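Long-range contacts in protein Pcdhgc3 (Mus musculus, PDB 4ZI8), which probably acts as a calcium-dependent cell-adhesion protein that may help set up specific neuronal connections, this chain being its first three extracellular cadherin repeats: residues B[306-312]-B[326-332]; B[281-285]-B[296-300]; B[94-98]-B[110-115]; B[84-90]-B[150-154]. One frame throughout, in Å; residues are numbered along the deposited sequence.

Contact 1: B[306-312]-B[326-332]; sequences KLHEIYI and CKVLVEV
Ile310 and Val328 bond to each other in both directions. Val328 N gives its hydrogen to Ile310 O at 2.7 Å, and Ile310 N to Val328 O at 2.8 Å. His308 with Val330 and Ile312 with Cys326 form the same reciprocal pairs of hydrogen bonds, and Val332 N reaches Lys306 O at one end. Seven backbone bonds thus join the segments. Between these pairs lie the non-hydrogen-bonded pairs Leu307–Glu331, Glu309–Leu329 and Tyr311–Lys327. Strands 307-316 and 324-333 form an antiparallel beta hairpin in the third cadherin repeat of the chain. Strand 238-244 runs parallel to 324-333 on its other side, as expected of the Greek-key cadherin sandwich. The face with Ile310, Ile312, Cys326, Val328 and Val330 is buried, and strand 252-259 packs over it. There Ile310 CD1 meets Val330 CG2 at 3.6 Å, and Ile312 CD1 meets Val328 CG2 at 3.8 Å. At the end of this face Val332 CG2 lies at the edge of the His308 ring, 3.6 Å from CD2. The other face is more open. Lys327 lies alongside Tyr311 and sets CG over the middle of the ring, 4.2 Å from its centroid, a CH-pi contact. Its CG stands anti to the backbone N (chi1 -179°), which carries the chain over the ring. Cutting Tyr311 back to alanine would remove the ring face under Lys327 CG, and the lysine chain would probably be freer to turn. Lys327 CD also touches Glu309 OE1 at 3.3 Å, but the charged ends stay beyond salt-bridge distance. Leu329 CD2 packs on Glu309 CG at 3.5 Å.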
loop_
_atom_site.group_PDB
_atom_site.type_symbol
_atom_site.label_atom_id
_atom_site.label_comp_id
_atom_site.label_asym_id
_atom_site.label_seq_id
_atom_site.Cartn_x
_atom_site.Cartn_y
_atom_site.Cartn_z
ATOM N N LYS B 306 -30.941 -25.068 -37.799
ATOM C CA LYS B 306 -32.028 -24.116 -37.637
ATOM C C LYS B 306 -31.805 -23.124 -36.506
ATOM O O LYS B 306 -32.403 -22.049 -36.495
ATOM C CB LYS B 306 -33.331 -24.860 -37.395
ATOM C CG LYS B 306 -33.822 -25.586 -38.632
ATOM C CD LYS B 306 -34.930 -26.578 -38.317
ATOM C CE LYS B 306 -35.383 -27.267 -39.599
ATOM N NZ LYS B 306 -34.220 -27.653 -40.451
ATOM N N LEU B 307 -30.964 -23.493 -35.553
ATOM C CA LEU B 307 -30.785 -22.677 -34.375
ATOM C C LEU B 307 -29.331 -22.742 -33.916
ATOM O O LEU B 307 -28.788 -23.830 -33.747
ATOM C CB LEU B 307 -31.720 -23.142 -33.258
ATOM C CG LEU B 307 -31.536 -22.418 -31.912
ATOM C CD1 LEU B 307 -31.830 -20.911 -31.992
ATOM C CD2 LEU B 307 -32.363 -23.070 -30.807
ATOM N N HIS B 308 -28.713 -21.582 -33.726
ATOM C CA HIS B 308 -27.358 -21.517 -33.184
ATOM C C HIS B 308 -27.402 -20.908 -31.786
ATOM O O HIS B 308 -28.095 -19.908 -31.577
ATOM C CB HIS B 308 -26.443 -20.698 -34.107
ATOM C CG HIS B 308 -26.328 -21.256 -35.493
ATOM N ND1 HIS B 308 -25.447 -22.267 -35.822
ATOM C CD2 HIS B 308 -26.996 -20.952 -36.635
ATOM C CE1 HIS B 308 -25.589 -22.570 -37.103
ATOM N NE2 HIS B 308 -26.512 -21.778 -37.618
ATOM N N GLU B 309 -26.711 -21.534 -30.832
ATOM C CA GLU B 309 -26.563 -21.002 -29.477
ATOM C C GLU B 309 -25.168 -20.438 -29.296
ATOM O O GLU B 309 -24.205 -21.182 -29.321
ATOM C CB GLU B 309 -26.780 -22.075 -28.417
ATOM C CG GLU B 309 -28.175 -22.579 -28.275
ATOM C CD GLU B 309 -28.424 -23.197 -26.899
ATOM O OE1 GLU B 309 -27.889 -22.659 -25.886
ATOM O OE2 GLU B 309 -29.156 -24.217 -26.842
ATOM N N ILE B 310 -25.053 -19.143 -29.100
ATOM C CA ILE B 310 -23.747 -18.527 -28.999
ATOM C C ILE B 310 -23.543 -17.907 -27.621
ATOM O O ILE B 310 -24.330 -17.072 -27.191
ATOM C CB ILE B 310 -23.573 -17.438 -30.035
ATOM C CG1 ILE B 310 -23.826 -18.005 -31.427
ATOM C CG2 ILE B 310 -22.188 -16.807 -29.920
ATOM C CD1 ILE B 310 -24.280 -16.932 -32.329
ATOM N N TYR B 311 -22.487 -18.295 -26.935
ATOM C CA TYR B 311 -22.232 -17.711 -25.632
ATOM C C TYR B 311 -21.162 -16.640 -25.772
ATOM O O TYR B 311 -20.147 -16.828 -26.458
ATOM C CB TYR B 311 -21.802 -18.757 -24.607
ATOM C CG TYR B 311 -22.888 -19.705 -24.194
ATOM C CD1 TYR B 311 -23.257 -20.756 -25.014
ATOM C CD2 TYR B 311 -23.526 -19.568 -22.976
ATOM C CE1 TYR B 311 -24.243 -21.649 -24.639
ATOM C CE2 TYR B 311 -24.512 -20.456 -22.588
ATOM C CZ TYR B 311 -24.867 -21.493 -23.427
ATOM O OH TYR B 311 -25.849 -22.389 -23.062
ATOM N N ILE B 312 -21.414 -15.507 -25.156
ATOM C CA ILE B 312 -20.493 -14.399 -25.271
ATOM C C ILE B 312 -20.027 -14.031 -23.854
ATOM O O ILE B 312 -20.791 -14.107 -22.894
ATOM C CB ILE B 312 -21.147 -13.222 -25.992
ATOM C CG1 ILE B 312 -21.421 -13.616 -27.463
ATOM C CG2 ILE B 312 -20.274 -11.960 -25.911
ATOM C CD1 ILE B 312 -22.050 -12.519 -28.285
ATOM N N CYS B 326 -23.349 -14.131 -21.418
ATOM C CA CYS B 326 -24.699 -14.103 -21.919
ATOM C C CYS B 326 -24.804 -15.102 -23.067
ATOM O O CYS B 326 -23.800 -15.683 -23.523
ATOM C CB CYS B 326 -25.099 -12.698 -22.377
ATOM S SG CYS B 326 -24.292 -12.208 -23.881
ATOM N N LYS B 327 -26.030 -15.311 -23.507
ATOM C CA LYS B 327 -26.294 -16.258 -24.572
ATOM C C LYS B 327 -27.086 -15.581 -25.674
ATOM O O LYS B 327 -28.034 -14.852 -25.400
ATOM C CB LYS B 327 -27.057 -17.460 -24.017
ATOM C CG LYS B 327 -27.362 -18.535 -25.025
ATOM C CD LYS B 327 -27.967 -19.740 -24.325
ATOM C CE LYS B 327 -28.488 -19.364 -22.970
ATOM N NZ LYS B 327 -29.506 -20.331 -22.473
ATOM N N VAL B 328 -26.690 -15.809 -26.920
ATOM C CA VAL B 328 -27.448 -15.333 -28.058
ATOM C C VAL B 328 -28.030 -16.538 -28.788
ATOM O O VAL B 328 -27.294 -17.431 -29.182
ATOM C CB VAL B 328 -26.579 -14.538 -29.028
ATOM C CG1 VAL B 328 -27.457 -13.874 -30.076
ATOM C CG2 VAL B 328 -25.764 -13.520 -28.252
ATOM N N LEU B 329 -29.349 -16.577 -28.919
ATOM C CA LEU B 329 -30.030 -17.613 -29.686
ATOM C C LEU B 329 -30.286 -17.075 -31.075
ATOM O O LEU B 329 -31.076 -16.156 -31.242
ATOM C CB LEU B 329 -31.341 -18.006 -29.026
ATOM C CG LEU B 329 -31.193 -18.696 -27.676
ATOM C CD1 LEU B 329 -32.555 -18.946 -27.020
ATOM C CD2 LEU B 329 -30.466 -19.998 -27.896
ATOM N N VAL B 330 -29.600 -17.628 -32.068
ATOM C CA VAL B 330 -29.780 -17.200 -33.460
ATOM C C VAL B 330 -30.623 -18.235 -34.202
ATOM O O VAL B 330 -30.168 -19.353 -34.469
ATOM C CB VAL B 330 -28.445 -17.020 -34.202
ATOM C CG1 VAL B 330 -28.690 -16.596 -35.654
ATOM C CG2 VAL B 330 -27.584 -16.003 -33.491
ATOM N N GLU B 331 -31.863 -17.857 -34.477
ATOM C CA GLU B 331 -32.788 -18.687 -35.244
ATOM C C GLU B 331 -32.611 -18.403 -36.728
ATOM O O GLU B 331 -32.716 -17.263 -37.165
ATOM C CB GLU B 331 -34.234 -18.437 -34.824
ATOM C CG GLU B 331 -35.234 -19.254 -35.642
ATOM C CD GLU B 331 -36.685 -18.915 -35.330
ATOM O OE1 GLU B 331 -36.923 -18.174 -34.346
ATOM O OE2 GLU B 331 -37.581 -19.396 -36.071
ATOM N N VAL B 332 -32.303 -19.440 -37.487
ATOM C CA VAL B 332 -32.156 -19.325 -38.930
ATOM C C VAL B 332 -33.513 -19.450 -39.615
ATOM O O VAL B 332 -34.236 -20.426 -39.386
ATOM C CB VAL B 332 -31.224 -20.408 -39.490
ATOM C CG1 VAL B 332 -31.042 -20.211 -40.977
ATOM C CG2 VAL B 332 -29.880 -20.393 -38.755
#

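Contact 2: B[281-285]-B[296-300]; sequences VRELF and IKGRL
Leu284 O is gripped by two backbone N-H groups of the facing turn. Lys297 N comes to 2.8 Å from Leu284 O, and Gly298 N to 2.9 Å from the same oxygen. Both donors stand above the carbonyl plane, on the same face of it. The Gly298 bond is nearly straight at its hydrogen, 170°. Lys297 adds a third bond with its side chain. NZ donates to Arg282 O at 2.7 Å, so one lysine holds two carbonyls of the short helix 281-284. Its CG is anti to the backbone N (chi1 178°), and the rest of the chain is extended, which lays the methylenes along the backbone of residues 282-285. A long salt bridge from the same NZ to Glu283 OE1, 3.9 Å, adds a weaker tie. Gly298 packs close against the helix end, near Glu283 O. The apolar part lies on another side of the turn. Leu284 and Leu300 cross at about a right angle, with Leu284 CD1 3.9 Å from Leu300 CD2. Phe285 CE1 meets Ile296 CD1 at 3.6 Å, and the two side chains are oblique to each other. Leu284 CG lies over one face of the Phe285 ring, toward its rim. Strand 307-316 lies beneath, where His308 touches Leu284 and Leu300, and Ile310 touches Phe285. Arg299 turns to Asp301 in a salt bridge. Helix 281-284 leads directly into strand 285-287, and the bonds to Leu284 O close the end of that strand's antiparallel pairing with strand 293-296 in the third cadherin repeat.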
loop_
_atom_site.group_PDB
_atom_site.type_symbol
_atom_site.label_atom_id
_atom_site.label_comp_id
_atom_site.label_asym_id
_atom_site.label_seq_id
_atom_site.Cartn_x
_atom_site.Cartn_y
_atom_site.Cartn_z
ATOM N N VAL B 281 -17.988 -21.717 -34.148
ATOM C CA VAL B 281 -18.698 -20.475 -33.858
ATOM C C VAL B 281 -17.904 -19.290 -34.439
ATOM O O VAL B 281 -18.498 -18.346 -34.969
ATOM C CB VAL B 281 -18.964 -20.279 -32.335
ATOM C CG1 VAL B 281 -17.673 -20.373 -31.535
ATOM C CG2 VAL B 281 -19.631 -18.951 -32.082
ATOM N N ARG B 282 -16.579 -19.373 -34.386
ATOM C CA ARG B 282 -15.695 -18.315 -34.863
ATOM C C ARG B 282 -15.623 -18.244 -36.368
ATOM O O ARG B 282 -15.190 -17.234 -36.931
ATOM C CB ARG B 282 -14.279 -18.514 -34.319
ATOM C CG ARG B 282 -14.119 -18.047 -32.896
ATOM C CD ARG B 282 -12.729 -18.321 -32.343
ATOM N NE ARG B 282 -12.610 -17.803 -30.981
ATOM C CZ ARG B 282 -13.037 -18.435 -29.886
ATOM N NH1 ARG B 282 -13.624 -19.633 -29.973
ATOM N NH2 ARG B 282 -12.877 -17.859 -28.695
ATOM N N GLU B 283 -16.015 -19.333 -37.025
ATOM C CA GLU B 283 -16.014 -19.366 -38.463
ATOM C C GLU B 283 -17.350 -18.887 -39.001
ATOM O O GLU B 283 -17.432 -18.349 -40.094
ATOM C CB GLU B 283 -15.691 -20.780 -38.948
ATOM C CG GLU B 283 -14.296 -21.246 -38.531
ATOM C CD GLU B 283 -13.198 -20.527 -39.294
ATOM O OE1 GLU B 283 -13.541 -19.712 -40.178
ATOM O OE2 GLU B 283 -11.994 -20.775 -39.029
ATOM N N LEU B 284 -18.406 -19.067 -38.229
ATOM C CA LEU B 284 -19.732 -18.716 -38.698
ATOM C C LEU B 284 -20.126 -17.300 -38.276
ATOM O O LEU B 284 -20.841 -16.605 -39.005
ATOM C CB LEU B 284 -20.751 -19.736 -38.186
ATOM C CG LEU B 284 -22.196 -19.498 -38.617
ATOM C CD1 LEU B 284 -22.297 -19.369 -40.146
ATOM C CD2 LEU B 284 -23.087 -20.635 -38.124
ATOM N N PHE B 285 -19.645 -16.874 -37.111
ATOM C CA PHE B 285 -19.964 -15.553 -36.591
ATOM C C PHE B 285 -18.700 -14.736 -36.334
ATOM O O PHE B 285 -17.599 -15.281 -36.252
ATOM C CB PHE B 285 -20.787 -15.670 -35.304
ATOM C CG PHE B 285 -22.100 -16.362 -35.500
ATOM C CD1 PHE B 285 -23.191 -15.667 -36.002
ATOM C CD2 PHE B 285 -22.237 -17.711 -35.209
ATOM C CE1 PHE B 285 -24.407 -16.307 -36.200
ATOM C CE2 PHE B 285 -23.447 -18.369 -35.406
ATOM C CZ PHE B 285 -24.535 -17.667 -35.906
ATOM N N ILE B 296 -22.846 -11.923 -38.953
ATOM C CA ILE B 296 -22.649 -13.132 -39.742
ATOM C C ILE B 296 -21.291 -13.079 -40.375
ATOM O O ILE B 296 -20.884 -12.049 -40.922
ATOM C CB ILE B 296 -23.718 -13.279 -40.818
ATOM C CG1 ILE B 296 -25.076 -13.422 -40.141
ATOM C CG2 ILE B 296 -23.417 -14.486 -41.743
ATOM C CD1 ILE B 296 -25.190 -14.706 -39.306
ATOM N N LYS B 297 -20.577 -14.185 -40.295
ATOM C CA LYS B 297 -19.277 -14.284 -40.934
ATOM C C LYS B 297 -19.284 -15.349 -42.027
ATOM O O LYS B 297 -18.793 -15.118 -43.130
ATOM C CB LYS B 297 -18.207 -14.601 -39.884
ATOM C CG LYS B 297 -16.811 -14.774 -40.442
ATOM C CD LYS B 297 -15.805 -15.030 -39.321
ATOM C CE LYS B 297 -14.543 -15.703 -39.848
ATOM N NZ LYS B 297 -13.600 -16.088 -38.749
ATOM N N GLY B 298 -19.831 -16.524 -41.720
ATOM C CA GLY B 298 -19.862 -17.622 -42.675
ATOM C C GLY B 298 -21.184 -17.660 -43.416
ATOM O O GLY B 298 -21.793 -16.622 -43.664
ATOM N N ARG B 299 -21.636 -18.850 -43.803
ATOM C CA ARG B 299 -22.921 -18.963 -44.486
ATOM C C ARG B 299 -23.895 -19.791 -43.667
ATOM O O ARG B 299 -23.638 -20.948 -43.377
ATOM C CB ARG B 299 -22.761 -19.585 -45.873
ATOM C CG ARG B 299 -24.082 -19.668 -46.627
ATOM C CD ARG B 299 -23.934 -20.395 -47.954
ATOM N NE ARG B 299 -23.711 -21.836 -47.804
ATOM C CZ ARG B 299 -24.677 -22.741 -47.628
ATOM N NH1 ARG B 299 -25.948 -22.361 -47.560
ATOM N NH2 ARG B 299 -24.374 -24.030 -47.510
ATOM N N LEU B 300 -25.014 -19.194 -43.291
ATOM C CA LEU B 300 -26.067 -19.943 -42.620
ATOM C C LEU B 300 -26.699 -20.920 -43.595
ATOM O O LEU B 300 -26.633 -20.733 -44.803
ATOM C CB LEU B 300 -27.130 -19.007 -42.060
ATOM C CG LEU B 300 -26.665 -17.966 -41.032
ATOM C CD1 LEU B 300 -27.828 -17.102 -40.644
ATOM C CD2 LEU B 300 -26.101 -18.638 -39.808
#

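Contact 3: B[94-98]-B[110-115]; sequences CTVTL and SAEVVV
Val96 and Val115 meet on the packed face of this strand pair, with Val96 CG2 3.9 Å from Val115 CG2. Val113 and Ala111 point to the same side. Phe67 touches Val96 and Val113, while Leu87 of helix 84-88 touches Val96. Leu98 CD2 reaches across to Ala111 CB at 4.0 Å. Its CG sits between the backbone N and the carbonyl carbon (chi1 65°), which turns the branch toward the facing strand. A glycine in place of Leu98 would probably leave Ala111 CB without its apolar partner and open a gap at this end. Strands 95-102 and 107-116 make an antiparallel beta hairpin in the first cadherin repeat, and strand 24-28 runs parallel to 107-116 on its far side. Five backbone bonds join the segments. Val96 and Val113 pair both ways, as do Leu98 and Ala111, and Val115 N reaches Cys94 O at 2.7 Å with a nearly straight bond, 176° at the hydrogen. Beyond it a water accepts from Cys94 N and donates to Val115 O at 2.6 Å. Ala111, Val113 and Val115 are buried, whereas the opposite face is more exposed and its contacts sparse. Thr95 CG2 rests on Glu112 CB at 3.8 Å, and Thr95 OG1 lies 4.0 Å from Val114 CG2. Thr97, exposed, brings CG2 only to 4.3 Å from Glu112 CB. Farther out, the Glu112 carboxylate is hydrogen-bonded to His24.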
loop_
_atom_site.group_PDB
_atom_site.type_symbol
_atom_site.label_atom_id
_atom_site.label_comp_id
_atom_site.label_asym_id
_atom_site.label_seq_id
_atom_site.Cartn_x
_atom_site.Cartn_y
_atom_site.Cartn_z
ATOM N N CYS B 94 15.467 27.352 32.129
ATOM C CA CYS B 94 16.166 28.396 31.417
ATOM C C CYS B 94 16.679 29.507 32.350
ATOM O O CYS B 94 15.899 30.273 32.879
ATOM C CB CYS B 94 15.243 29.007 30.390
ATOM S SG CYS B 94 16.054 30.027 29.197
ATOM N N THR B 95 17.980 29.615 32.494
ATOM C CA THR B 95 18.567 30.618 33.399
ATOM C C THR B 95 19.492 31.497 32.602
ATOM O O THR B 95 20.353 30.987 31.879
ATOM C CB THR B 95 19.357 29.969 34.522
ATOM O OG1 THR B 95 18.498 29.097 35.249
ATOM C CG2 THR B 95 19.928 31.032 35.482
ATOM N N VAL B 96 19.300 32.804 32.684
ATOM C CA VAL B 96 20.238 33.721 32.074
ATOM C C VAL B 96 21.234 34.146 33.172
ATOM O O VAL B 96 20.810 34.546 34.242
ATOM C CB VAL B 96 19.537 34.957 31.513
ATOM C CG1 VAL B 96 20.544 36.027 31.072
ATOM C CG2 VAL B 96 18.616 34.582 30.345
ATOM N N THR B 97 22.528 34.034 32.933
ATOM C CA THR B 97 23.479 34.502 33.938
ATOM C C THR B 97 24.097 35.805 33.472
ATOM O O THR B 97 24.198 36.082 32.268
ATOM C CB THR B 97 24.564 33.477 34.211
ATOM O OG1 THR B 97 25.295 33.247 33.001
ATOM C CG2 THR B 97 23.937 32.169 34.662
ATOM N N LEU B 98 24.446 36.643 34.427
ATOM C CA LEU B 98 25.115 37.878 34.111
ATOM C C LEU B 98 26.010 38.252 35.287
ATOM O O LEU B 98 26.031 37.569 36.322
ATOM C CB LEU B 98 24.110 38.990 33.806
ATOM C CG LEU B 98 23.201 39.440 34.948
ATOM C CD1 LEU B 98 22.787 40.874 34.746
ATOM C CD2 LEU B 98 21.971 38.560 35.067
ATOM N N SER B 110 28.049 37.860 40.711
ATOM C CA SER B 110 27.238 37.056 39.808
ATOM C C SER B 110 25.777 37.296 40.087
ATOM O O SER B 110 25.371 37.487 41.237
ATOM C CB SER B 110 27.535 35.561 39.970
ATOM O OG SER B 110 28.764 35.238 39.357
ATOM N N ALA B 111 24.982 37.253 39.037
ATOM C CA ALA B 111 23.543 37.314 39.177
ATOM C C ALA B 111 22.908 36.335 38.185
ATOM O O ALA B 111 23.532 35.933 37.190
ATOM C CB ALA B 111 23.045 38.705 38.943
ATOM N N GLU B 112 21.676 35.944 38.443
ATOM C CA GLU B 112 21.023 35.020 37.524
ATOM C C GLU B 112 19.519 35.167 37.573
ATOM O O GLU B 112 18.935 35.506 38.610
ATOM C CB GLU B 112 21.449 33.578 37.807
ATOM C CG GLU B 112 21.010 33.022 39.109
ATOM C CD GLU B 112 21.709 31.707 39.454
ATOM O OE1 GLU B 112 22.842 31.451 38.987
ATOM O OE2 GLU B 112 21.120 30.929 40.219
ATOM N N VAL B 113 18.896 34.960 36.405
ATOM C CA VAL B 113 17.465 35.192 36.242
ATOM C C VAL B 113 16.914 33.952 35.570
ATOM O O VAL B 113 17.382 33.573 34.486
ATOM C CB VAL B 113 17.156 36.468 35.416
ATOM C CG1 VAL B 113 15.660 36.635 35.215
ATOM C CG2 VAL B 113 17.710 37.708 36.105
ATOM N N VAL B 114 16.007 33.265 36.261
ATOM C CA VAL B 114 15.284 32.137 35.674
ATOM C C VAL B 114 14.197 32.684 34.752
ATOM O O VAL B 114 13.414 33.566 35.142
ATOM C CB VAL B 114 14.660 31.232 36.742
ATOM C CG1 VAL B 114 13.856 30.084 36.065
ATOM C CG2 VAL B 114 15.747 30.686 37.683
ATOM N N VAL B 115 14.170 32.193 33.515
ATOM C CA VAL B 115 13.186 32.655 32.547
ATOM C C VAL B 115 12.139 31.555 32.374
ATOM O O VAL B 115 12.430 30.459 31.868
ATOM C CB VAL B 115 13.846 33.027 31.221
ATOM C CG1 VAL B 115 12.795 33.445 30.185
ATOM C CG2 VAL B 115 14.878 34.168 31.448
HETATM O O HOH W 1 12.747 28.254 33.166
#

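Contact 4: B[84-90]-B[150-154]; sequences REELCGT and HDPDV. With CA (calcium ion), chain O; CA (calcium ion), chain N; CA (calcium ion), chain P.
Glu85 and Asp153 meet on one calcium ion, at the calcium-bound linker between the first and second cadherin repeats. Glu85 binds it with both oxygens, OE2 at 2.2 Å and OE1 at 2.8 Å, and Asp153 OD1 binds the same ion at 2.4 Å. Their carboxylate planes are 83° apart. The like-charged oxygens Glu85 OE2 and Asp153 OD1 approach closely because the metal lies between them. Each residue also serves a further ion. Glu85 OE1 bridges to a second calcium, which carries a water, and Asp153 OD2 binds the third calcium, held by both oxygens of Asp151. Asp117, Asp120 and Asn121 supply further ligands. Asp151 OD1 also accepts from Asp153 N at 3.2 Å, an Asx turn that sets Asp153. Arg84 forms the next shell. Its NH2 makes a salt bridge to Glu85 OE2 at 3.1 Å, which probably offsets part of the negative charge. NH1 and NH2 both grip Gly89 O in the guanidinium plane. Pro152 CB packs against Glu85 CG at 3.7 Å. Over one face of the Arg84 guanidinium, above its centre, stands Val154 CG2, 3.8 Å from Arg84 CZ.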
loop_
_atom_site.group_PDB
_atom_site.type_symbol
_atom_site.label_atom_id
_atom_site.label_comp_id
_atom_site.label_asym_id
_atom_site.label_seq_id
_atom_site.Cartn_x
_atom_site.Cartn_y
_atom_site.Cartn_z
ATOM N N ARG B 84 12.157 32.686 25.842
ATOM C CA ARG B 84 12.654 31.422 26.355
ATOM C C ARG B 84 12.870 30.427 25.198
ATOM O O ARG B 84 13.800 29.636 25.250
ATOM C CB ARG B 84 11.691 30.848 27.422
ATOM C CG ARG B 84 12.256 29.698 28.291
ATOM C CD ARG B 84 11.186 28.652 28.613
ATOM N NE ARG B 84 10.686 28.051 27.383
ATOM C CZ ARG B 84 11.334 27.126 26.689
ATOM N NH1 ARG B 84 12.489 26.642 27.121
ATOM N NH2 ARG B 84 10.826 26.678 25.565
ATOM N N GLU B 85 12.045 30.471 24.146
ATOM C CA GLU B 85 12.198 29.486 23.084
ATOM C C GLU B 85 13.542 29.651 22.393
ATOM O O GLU B 85 14.223 28.659 22.111
ATOM C CB GLU B 85 11.040 29.570 22.057
ATOM C CG GLU B 85 9.787 28.826 22.520
ATOM C CD GLU B 85 9.102 29.515 23.700
ATOM O OE1 GLU B 85 8.811 30.717 23.601
ATOM O OE2 GLU B 85 8.835 28.870 24.730
ATOM N N GLU B 86 13.924 30.891 22.122
ATOM C CA GLU B 86 15.219 31.188 21.522
ATOM C C GLU B 86 16.366 30.895 22.464
ATOM O O GLU B 86 17.421 30.424 22.048
ATOM C CB GLU B 86 15.305 32.650 21.116
ATOM C CG GLU B 86 16.578 32.972 20.347
ATOM C CD GLU B 86 16.737 34.460 20.127
ATOM O OE1 GLU B 86 16.120 35.252 20.872
ATOM O OE2 GLU B 86 17.468 34.846 19.207
ATOM N N LEU B 87 16.167 31.205 23.732
ATOM C CA LEU B 87 17.255 31.120 24.705
ATOM C C LEU B 87 17.642 29.683 24.962
ATOM O O LEU B 87 18.840 29.343 24.990
ATOM C CB LEU B 87 16.842 31.782 26.014
ATOM C CG LEU B 87 16.867 33.315 26.028
ATOM C CD1 LEU B 87 16.147 33.883 27.245
ATOM C CD2 LEU B 87 18.299 33.737 26.068
ATOM N N CYS B 88 16.618 28.844 25.129
ATOM C CA CYS B 88 16.810 27.557 25.775
ATOM C C CYS B 88 16.078 26.410 25.075
ATOM O O CYS B 88 16.076 25.288 25.581
ATOM C CB CYS B 88 16.363 27.641 27.241
ATOM S SG CYS B 88 17.366 28.766 28.256
ATOM N N GLY B 89 15.502 26.674 23.906
ATOM C CA GLY B 89 14.832 25.648 23.129
ATOM C C GLY B 89 13.890 24.795 23.952
ATOM O O GLY B 89 13.022 25.321 24.634
ATOM N N THR B 90 14.077 23.478 23.932
ATOM C CA THR B 90 13.227 22.614 24.756
ATOM C C THR B 90 13.834 22.166 26.105
ATOM O O THR B 90 13.310 21.242 26.753
ATOM C CB THR B 90 12.821 21.354 24.000
ATOM O OG1 THR B 90 13.998 20.661 23.558
ATOM C CG2 THR B 90 11.916 21.704 22.807
ATOM N N HIS B 150 5.045 20.239 15.889
ATOM C CA HIS B 150 5.991 20.603 16.934
ATOM C C HIS B 150 5.467 21.837 17.672
ATOM O O HIS B 150 4.874 22.707 17.060
ATOM C CB HIS B 150 7.370 20.878 16.342
ATOM C CG HIS B 150 8.382 21.302 17.358
ATOM N ND1 HIS B 150 8.713 20.524 18.449
ATOM C CD2 HIS B 150 9.125 22.434 17.460
ATOM C CE1 HIS B 150 9.618 21.157 19.178
ATOM N NE2 HIS B 150 9.891 22.311 18.596
ATOM N N ASP B 151 5.679 21.898 18.977
ATOM C CA ASP B 151 5.335 23.075 19.783
ATOM C C ASP B 151 6.592 23.425 20.568
ATOM O O ASP B 151 7.086 22.592 21.327
ATOM C CB ASP B 151 4.163 22.768 20.717
ATOM C CG ASP B 151 3.575 24.004 21.395
ATOM O OD1 ASP B 151 4.322 24.848 21.947
ATOM O OD2 ASP B 151 2.327 24.114 21.378
ATOM N N PRO B 152 7.140 24.631 20.365
ATOM C CA PRO B 152 8.440 24.952 20.967
ATOM C C PRO B 152 8.388 25.357 22.446
ATOM O O PRO B 152 9.455 25.550 23.014
ATOM C CB PRO B 152 8.942 26.123 20.115
ATOM C CG PRO B 152 7.680 26.810 19.662
ATOM C CD PRO B 152 6.658 25.694 19.463
ATOM N N ASP B 153 7.209 25.497 23.044
ATOM C CA ASP B 153 7.084 25.752 24.469
ATOM C C ASP B 153 7.450 24.455 25.207
ATOM O O ASP B 153 7.755 23.442 24.571
ATOM C CB ASP B 153 5.665 26.224 24.825
ATOM C CG ASP B 153 5.244 27.473 24.059
ATOM O OD1 ASP B 153 6.075 28.402 23.927
ATOM O OD2 ASP B 153 4.089 27.528 23.557
ATOM N N VAL B 154 7.434 24.475 26.535
ATOM C CA VAL B 154 7.839 23.293 27.282
ATOM C C VAL B 154 6.792 22.898 28.288
ATOM O O VAL B 154 5.814 23.611 28.512
ATOM C CB VAL B 154 9.206 23.482 28.004
ATOM C CG1 VAL B 154 10.343 23.441 27.000
ATOM C CG2 VAL B 154 9.242 24.777 28.833
HETATM CA CA CA O . 6.997 29.807 25.566
HETATM CA CA CA N . 2.379 25.830 23.093
HETATM CA CA CA P . 8.613 32.964 23.664
HETATM O O HOH W 2 7.909 32.848 21.361
#

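Overall arrangement
The four contacts fall into two groups on opposite sides of the centre of a long chain of three cadherin repeats. Contacts 3 and 4 lie at the first repeat and its junction with the second, their centres about 17 Å apart. The Cys88–Cys94 disulfide ties contact 4 to contact 3. Contact 3 falls within the span of chain that contact 4 brings together. Contacts 2 and 1 follow in that order in the third repeat, with centres about 12 Å apart, where His308 packs on Leu284. Contacts 1 and 3 are matching hairpins about 97 Å apart between centres. Contact 4 joins two repeats through calcium, which stiffens cadherin linkers, consistent with the extended shape here.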